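Vaginolysin (Gardnerella vaginalis, PDB 5IMY) is a secreted cholesterol-dependent cytolysin that probably binds membrane cholesterol and lyses host cells by forming pores. Local coordinates at residues Y218-V223 with V256-Y261; A165-D170 with F214-Y219. One frame throughout, in Å; residues are numbered along the deposited sequence.

Both interactions belong to one strongly curled, branched antiparallel sheet and use overlapping parts of strand 208-223 on the two sides of a corner at Y218, their centres about 13 Å apart. Along the chain, 165-170 comes first, then 214-219, which pairs back onto it in interaction 2; 218-223, overlapping it by two residues, continues the strand and pairs with 256-261 in interaction 1. Y218 makes contacts in both; Y219 touches only 256-261 of the two partners. T217 CG2 packs on A260 CB and Y261 O. In the cytolysin family, sheet strands of this kind lead into helical bundles that refold into transmembrane hairpins, so the bend probably lies close to the region that rearranges during pore formation.

Interaction 1: residues Y218-V223 with V256-Y261; sequences YYTVSV and VSNVAY
V256 meets V223 through its carbonyl O, which lies 3.5 Å from V223 CG2, the methyl beside V223's own backbone N. The next carbonyl accepts a backbone bond, S257 O lying 2.7 Å from V223 N, while S257 OG is hydrogen-bonded to S353 OG on strand 347-354. N258 holds CG between its backbone N and carbonyl carbon (chi1 78°), which brings N258 OD1 across to T220 CG2 at 3.4 Å. V259 pairs with V221 in both directions, V259 N reaching V221 O at 2.8 Å. A260 returns to the face of T220 and N258, its CB only loosely near T220 OG1. Y261 makes the broadest contact, on the other face with Y219 and V221: Y261 CE2 is 3.4 Å from V221 CG2 and Y261 CB 3.4 Å from Y219 CE1. The two tyrosine rings are nearly parallel (18°) but slid apart, and V146 and V150 of helix 139-158 pack against this face. Y219 OH is buried there with no polar partner in the model. At the end of the pairing, Y261 O takes Y218 N at 2.9 Å and, weakly, Y219 N at 3.5 Å: two residues facing one, a classic beta bulge, placed where strand 208-223 turns its corner.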
loop_
_atom_site.group_PDB
_atom_site.type_symbol
_atom_site.label_atom_id
_atom_site.label_comp_id
_atom_site.label_asym_id
_atom_site.label_seq_id
_atom_site.Cartn_x
_atom_site.Cartn_y
_atom_site.Cartn_z
ATOM N N TYR A 218 -29.455 18.865 -27.635
ATOM C CA TYR A 218 -30.278 18.595 -28.807
ATOM C C TYR A 218 -29.701 19.252 -30.053
ATOM O O TYR A 218 -29.646 18.631 -31.119
ATOM C CB TYR A 218 -31.702 19.092 -28.573
ATOM C CG TYR A 218 -32.388 18.459 -27.386
ATOM C CD1 TYR A 218 -32.378 17.084 -27.197
ATOM C CD2 TYR A 218 -33.041 19.242 -26.449
ATOM C CE1 TYR A 218 -33.003 16.509 -26.106
ATOM C CE2 TYR A 218 -33.664 18.681 -25.355
ATOM C CZ TYR A 218 -33.645 17.314 -25.188
ATOM O OH TYR A 218 -34.271 16.759 -24.097
ATOM N N TYR A 219 -29.272 20.505 -29.935
ATOM C CA TYR A 219 -28.736 21.237 -31.070
ATOM C C TYR A 219 -27.863 22.370 -30.558
ATOM O O TYR A 219 -27.909 22.734 -29.379
ATOM C CB TYR A 219 -29.856 21.782 -31.967
ATOM C CG TYR A 219 -30.893 22.598 -31.228
ATOM C CD1 TYR A 219 -30.690 23.948 -30.970
ATOM C CD2 TYR A 219 -32.077 22.019 -30.793
ATOM C CE1 TYR A 219 -31.637 24.696 -30.297
ATOM C CE2 TYR A 219 -33.031 22.760 -30.121
ATOM C CZ TYR A 219 -32.806 24.098 -29.875
ATOM O OH TYR A 219 -33.752 24.839 -29.203
ATOM N N THR A 220 -27.068 22.926 -31.467
ATOM C CA THR A 220 -26.118 23.980 -31.147
ATOM C C THR A 220 -26.336 25.148 -32.095
ATOM O O THR A 220 -26.440 24.954 -33.310
ATOM C CB THR A 220 -24.675 23.466 -31.252
ATOM O OG1 THR A 220 -24.448 22.470 -30.247
ATOM C CG2 THR A 220 -23.672 24.601 -31.077
ATOM N N VAL A 221 -26.413 26.352 -31.538
ATOM C CA VAL A 221 -26.480 27.580 -32.320
ATOM C C VAL A 221 -25.075 28.157 -32.381
ATOM O O VAL A 221 -24.469 28.447 -31.342
ATOM C CB VAL A 221 -27.468 28.588 -31.712
ATOM C CG1 VAL A 221 -27.491 29.873 -32.535
ATOM C CG2 VAL A 221 -28.862 27.976 -31.628
ATOM N N SER A 222 -24.558 28.327 -33.593
ATOM C CA SER A 222 -23.173 28.712 -33.806
ATOM C C SER A 222 -23.094 30.024 -34.575
ATOM O O SER A 222 -24.035 30.428 -35.264
ATOM C CB SER A 222 -22.411 27.617 -34.562
ATOM O OG SER A 222 -21.154 28.091 -35.011
ATOM N N VAL A 223 -21.947 30.679 -34.445
ATOM C CA VAL A 223 -21.663 31.940 -35.118
ATOM C C VAL A 223 -20.782 31.663 -36.327
ATOM O O VAL A 223 -19.895 30.800 -36.281
ATOM C CB VAL A 223 -20.988 32.935 -34.153
ATOM C CG1 VAL A 223 -20.354 34.092 -34.915
ATOM C CG2 VAL A 223 -22.003 33.453 -33.142
ATOM N N VAL A 256 -18.771 34.569 -27.984
ATOM C CA VAL A 256 -19.474 33.300 -27.846
ATOM C C VAL A 256 -19.638 32.687 -29.230
ATOM O O VAL A 256 -20.531 33.075 -29.989
ATOM C CB VAL A 256 -20.837 33.496 -27.155
ATOM C CG1 VAL A 256 -21.539 32.156 -26.956
ATOM C CG2 VAL A 256 -20.654 34.217 -25.821
ATOM N N SER A 257 -18.773 31.727 -29.567
ATOM C CA SER A 257 -18.818 31.136 -30.902
ATOM C C SER A 257 -20.013 30.208 -31.071
ATOM O O SER A 257 -20.533 30.076 -32.185
ATOM C CB SER A 257 -17.517 30.389 -31.194
ATOM O OG SER A 257 -16.834 30.057 -29.999
ATOM N N ASN A 258 -20.465 29.562 -29.999
ATOM C CA ASN A 258 -21.653 28.726 -30.091
ATOM C C ASN A 258 -22.244 28.528 -28.704
ATOM O O ASN A 258 -21.556 28.649 -27.688
ATOM C CB ASN A 258 -21.343 27.370 -30.739
ATOM C CG ASN A 258 -20.668 26.403 -29.782
ATOM O OD1 ASN A 258 -21.312 25.823 -28.907
ATOM N ND2 ASN A 258 -19.366 26.209 -29.959
ATOM N N VAL A 259 -23.538 28.223 -28.685
ATOM C CA VAL A 259 -24.273 27.917 -27.465
ATOM C C VAL A 259 -25.029 26.617 -27.688
ATOM O O VAL A 259 -25.743 26.472 -28.686
ATOM C CB VAL A 259 -25.243 29.051 -27.079
ATOM C CG1 VAL A 259 -26.139 28.630 -25.913
ATOM C CG2 VAL A 259 -24.466 30.307 -26.722
ATOM N N ALA A 260 -24.869 25.676 -26.763
ATOM C CA ALA A 260 -25.558 24.399 -26.835
ATOM C C ALA A 260 -26.897 24.495 -26.119
ATOM O O ALA A 260 -27.004 25.107 -25.052
ATOM C CB ALA A 260 -24.704 23.292 -26.214
ATOM N N TYR A 261 -27.919 23.888 -26.715
ATOM C CA TYR A 261 -29.267 23.900 -26.170
ATOM C C TYR A 261 -29.701 22.477 -25.854
ATOM O O TYR A 261 -29.414 21.545 -26.614
ATOM C CB TYR A 261 -30.255 24.543 -27.148
ATOM C CG TYR A 261 -30.068 26.033 -27.308
ATOM C CD1 TYR A 261 -30.899 26.931 -26.651
ATOM C CD2 TYR A 261 -29.055 26.544 -28.108
ATOM C CE1 TYR A 261 -30.732 28.294 -26.791
ATOM C CE2 TYR A 261 -28.877 27.908 -28.253
ATOM C CZ TYR A 261 -29.719 28.779 -27.592
ATOM O OH TYR A 261 -29.548 30.137 -27.732
#

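Interaction 2: residues A165-D170 with F214-Y219; sequences ARMQYD and FKQTYY
R166-Y169 and F214-T217 form an antiparallel strand pair of the central sheet of the cytolysin fold; the helices between them, 177-184, 188-191 and 199-203, probably correspond to a bundle that in this family refolds into a membrane-spanning hairpin. R166 pairs with T217 and Q168 with K215 as hydrogen-bonded pairs, whereas M167 and Y169 stand opposite Q216 and F214 on the more apolar face. There M167, bent along its chain, makes a Met-aromatic contact: M167 SD approaches the edge of the F214 ring, 79° off the ring normal and 3.6 Å from F214 CD1. F214 CD1 also lies 3.7 Å from Y169 CB. M167 and Q216 run alongside each other, their CG atoms 3.7 Å apart, and helices 326-335 and 278-286 close over this side through I333, L329 and I286. Before the strand begins, A165 CB rests obliquely against the Y218 ring, 3.6 Å from Y218 CD1.

The reverse face is polar. Q168 takes the cramped rotamer with CG between backbone N and carbonyl carbon (chi1 73°), from which the extended chain carries Q168 NE2 across the lysine shaft, 3.8 Å from K215 CD. K215 itself stretches past it, NZ bonding to N78. A water bridges the strands on this face, donating to the carbonyls of both R166 and K215. R166 O is thus gripped twice: by T217 N at 3.0 Å in a nearly straight bond (173°), and by the water, which also sits 2.7 Å from T217 OG1.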
loop_
_atom_site.group_PDB
_atom_site.type_symbol
_atom_site.label_atom_id
_atom_site.label_comp_id
_atom_site.label_asym_id
_atom_site.label_seq_id
_atom_site.Cartn_x
_atom_site.Cartn_y
_atom_site.Cartn_z
ATOM N N ALA A 165 -30.259 13.446 -28.439
ATOM C CA ALA A 165 -29.262 14.335 -27.864
ATOM C C ALA A 165 -27.903 13.656 -27.798
ATOM O O ALA A 165 -27.792 12.492 -27.404
ATOM C CB ALA A 165 -29.681 14.769 -26.459
ATOM N N ARG A 166 -26.865 14.389 -28.193
ATOM C CA ARG A 166 -25.509 13.993 -27.844
ATOM C C ARG A 166 -25.319 14.211 -26.352
ATOM O O ARG A 166 -25.501 15.329 -25.855
ATOM C CB ARG A 166 -24.477 14.795 -28.627
ATOM C CG ARG A 166 -23.037 14.427 -28.275
ATOM C CD ARG A 166 -22.100 15.599 -28.473
ATOM N NE ARG A 166 -22.160 16.091 -29.840
ATOM C CZ ARG A 166 -21.590 15.479 -30.869
ATOM N NH1 ARG A 166 -20.919 14.348 -30.674
ATOM N NH2 ARG A 166 -21.698 15.999 -32.086
ATOM N N MET A 167 -24.962 13.153 -25.638
ATOM C CA MET A 167 -24.829 13.212 -24.194
ATOM C C MET A 167 -23.359 13.204 -23.807
ATOM O O MET A 167 -22.550 12.486 -24.404
ATOM C CB MET A 167 -25.556 12.040 -23.534
ATOM C CG MET A 167 -26.393 12.439 -22.335
ATOM S SD MET A 167 -25.708 11.841 -20.787
ATOM C CE MET A 167 -26.961 10.645 -20.338
ATOM N N GLN A 168 -23.021 14.022 -22.815
ATOM C CA GLN A 168 -21.680 14.069 -22.259
ATOM C C GLN A 168 -21.807 14.293 -20.762
ATOM O O GLN A 168 -22.694 15.026 -20.313
ATOM C CB GLN A 168 -20.839 15.182 -22.902
ATOM C CG GLN A 168 -21.223 16.589 -22.466
ATOM C CD GLN A 168 -20.837 17.641 -23.490
ATOM O OE1 GLN A 168 -20.041 17.383 -24.393
ATOM N NE2 GLN A 168 -21.406 18.835 -23.356
ATOM N N TYR A 169 -20.936 13.650 -19.992
ATOM C CA TYR A 169 -20.999 13.748 -18.543
ATOM C C TYR A 169 -19.597 13.893 -17.977
ATOM O O TYR A 169 -18.630 13.345 -18.513
ATOM C CB TYR A 169 -21.698 12.528 -17.920
ATOM C CG TYR A 169 -20.975 11.214 -18.131
ATOM C CD1 TYR A 169 -19.959 10.815 -17.273
ATOM C CD2 TYR A 169 -21.318 10.369 -19.177
ATOM C CE1 TYR A 169 -19.299 9.617 -17.458
ATOM C CE2 TYR A 169 -20.665 9.167 -19.369
ATOM C CZ TYR A 169 -19.656 8.798 -18.505
ATOM O OH TYR A 169 -18.998 7.603 -18.687
ATOM N N ASP A 170 -19.501 14.642 -16.884
ATOM C CA ASP A 170 -18.258 14.831 -16.153
ATOM C C ASP A 170 -18.476 14.396 -14.713
ATOM O O ASP A 170 -19.426 14.843 -14.062
ATOM C CB ASP A 170 -17.799 16.290 -16.212
ATOM C CG ASP A 170 -17.552 16.764 -17.630
ATOM O OD1 ASP A 170 -16.444 16.527 -18.153
ATOM O OD2 ASP A 170 -18.468 17.372 -18.223
ATOM N N PHE A 214 -24.624 16.000 -16.003
ATOM C CA PHE A 214 -25.128 15.434 -17.248
ATOM C C PHE A 214 -25.601 16.555 -18.160
ATOM O O PHE A 214 -26.396 17.406 -17.744
ATOM C CB PHE A 214 -26.277 14.457 -16.992
ATOM C CG PHE A 214 -25.844 13.147 -16.414
ATOM C CD1 PHE A 214 -25.337 12.148 -17.230
ATOM C CD2 PHE A 214 -25.947 12.905 -15.056
ATOM C CE1 PHE A 214 -24.937 10.939 -16.700
ATOM C CE2 PHE A 214 -25.551 11.698 -14.522
ATOM C CZ PHE A 214 -25.045 10.713 -15.344
ATOM N N LYS A 215 -25.110 16.554 -19.397
ATOM C CA LYS A 215 -25.513 17.521 -20.410
ATOM C C LYS A 215 -26.050 16.770 -21.617
ATOM O O LYS A 215 -25.322 15.995 -22.246
ATOM C CB LYS A 215 -24.342 18.418 -20.815
ATOM C CG LYS A 215 -24.183 19.643 -19.933
ATOM C CD LYS A 215 -22.890 20.380 -20.221
ATOM C CE LYS A 215 -22.783 21.633 -19.373
ATOM N NZ LYS A 215 -21.411 22.208 -19.385
ATOM N N GLN A 216 -27.322 16.999 -21.933
ATOM C CA GLN A 216 -27.966 16.432 -23.111
ATOM C C GLN A 216 -28.193 17.567 -24.103
ATOM O O GLN A 216 -29.025 18.450 -23.866
ATOM C CB GLN A 216 -29.276 15.745 -22.739
ATOM C CG GLN A 216 -29.153 14.808 -21.547
ATOM C CD GLN A 216 -30.366 13.921 -21.368
ATOM O OE1 GLN A 216 -31.289 14.251 -20.622
ATOM N NE2 GLN A 216 -30.372 12.784 -22.054
ATOM N N THR A 217 -27.446 17.550 -25.203
ATOM C CA THR A 217 -27.506 18.603 -26.208
ATOM C C THR A 217 -28.369 18.136 -27.373
ATOM O O THR A 217 -28.050 17.137 -28.025
ATOM C CB THR A 217 -26.104 18.971 -26.697
ATOM O OG1 THR A 217 -25.313 19.426 -25.593
ATOM C CG2 THR A 217 -26.169 20.072 -27.753
ATOM N N TYR A 218 -29.455 18.865 -27.635
ATOM C CA TYR A 218 -30.278 18.595 -28.807
ATOM C C TYR A 218 -29.701 19.252 -30.053
ATOM O O TYR A 218 -29.646 18.631 -31.119
ATOM C CB TYR A 218 -31.702 19.092 -28.573
ATOM C CG TYR A 218 -32.388 18.459 -27.386
ATOM C CD1 TYR A 218 -32.378 17.084 -27.197
ATOM C CD2 TYR A 218 -33.041 19.242 -26.449
ATOM C CE1 TYR A 218 -33.003 16.509 -26.106
ATOM C CE2 TYR A 218 -33.664 18.681 -25.355
ATOM C CZ TYR A 218 -33.645 17.314 -25.188
ATOM O OH TYR A 218 -34.271 16.759 -24.097
ATOM N N TYR A 219 -29.272 20.505 -29.935
ATOM C CA TYR A 219 -28.736 21.237 -31.070
ATOM C C TYR A 219 -27.863 22.370 -30.558
ATOM O O TYR A 219 -27.909 22.734 -29.379
ATOM C CB TYR A 219 -29.856 21.782 -31.967
ATOM C CG TYR A 219 -30.893 22.598 -31.228
ATOM C CD1 TYR A 219 -30.690 23.948 -30.970
ATOM C CD2 TYR A 219 -32.077 22.019 -30.793
ATOM C CE1 TYR A 219 -31.637 24.696 -30.297
ATOM C CE2 TYR A 219 -33.031 22.760 -30.121
ATOM C CZ TYR A 219 -32.806 24.098 -29.875
ATOM O OH TYR A 219 -33.752 24.839 -29.203
HETATM O O HOH W 1 -23.967 17.431 -24.314
#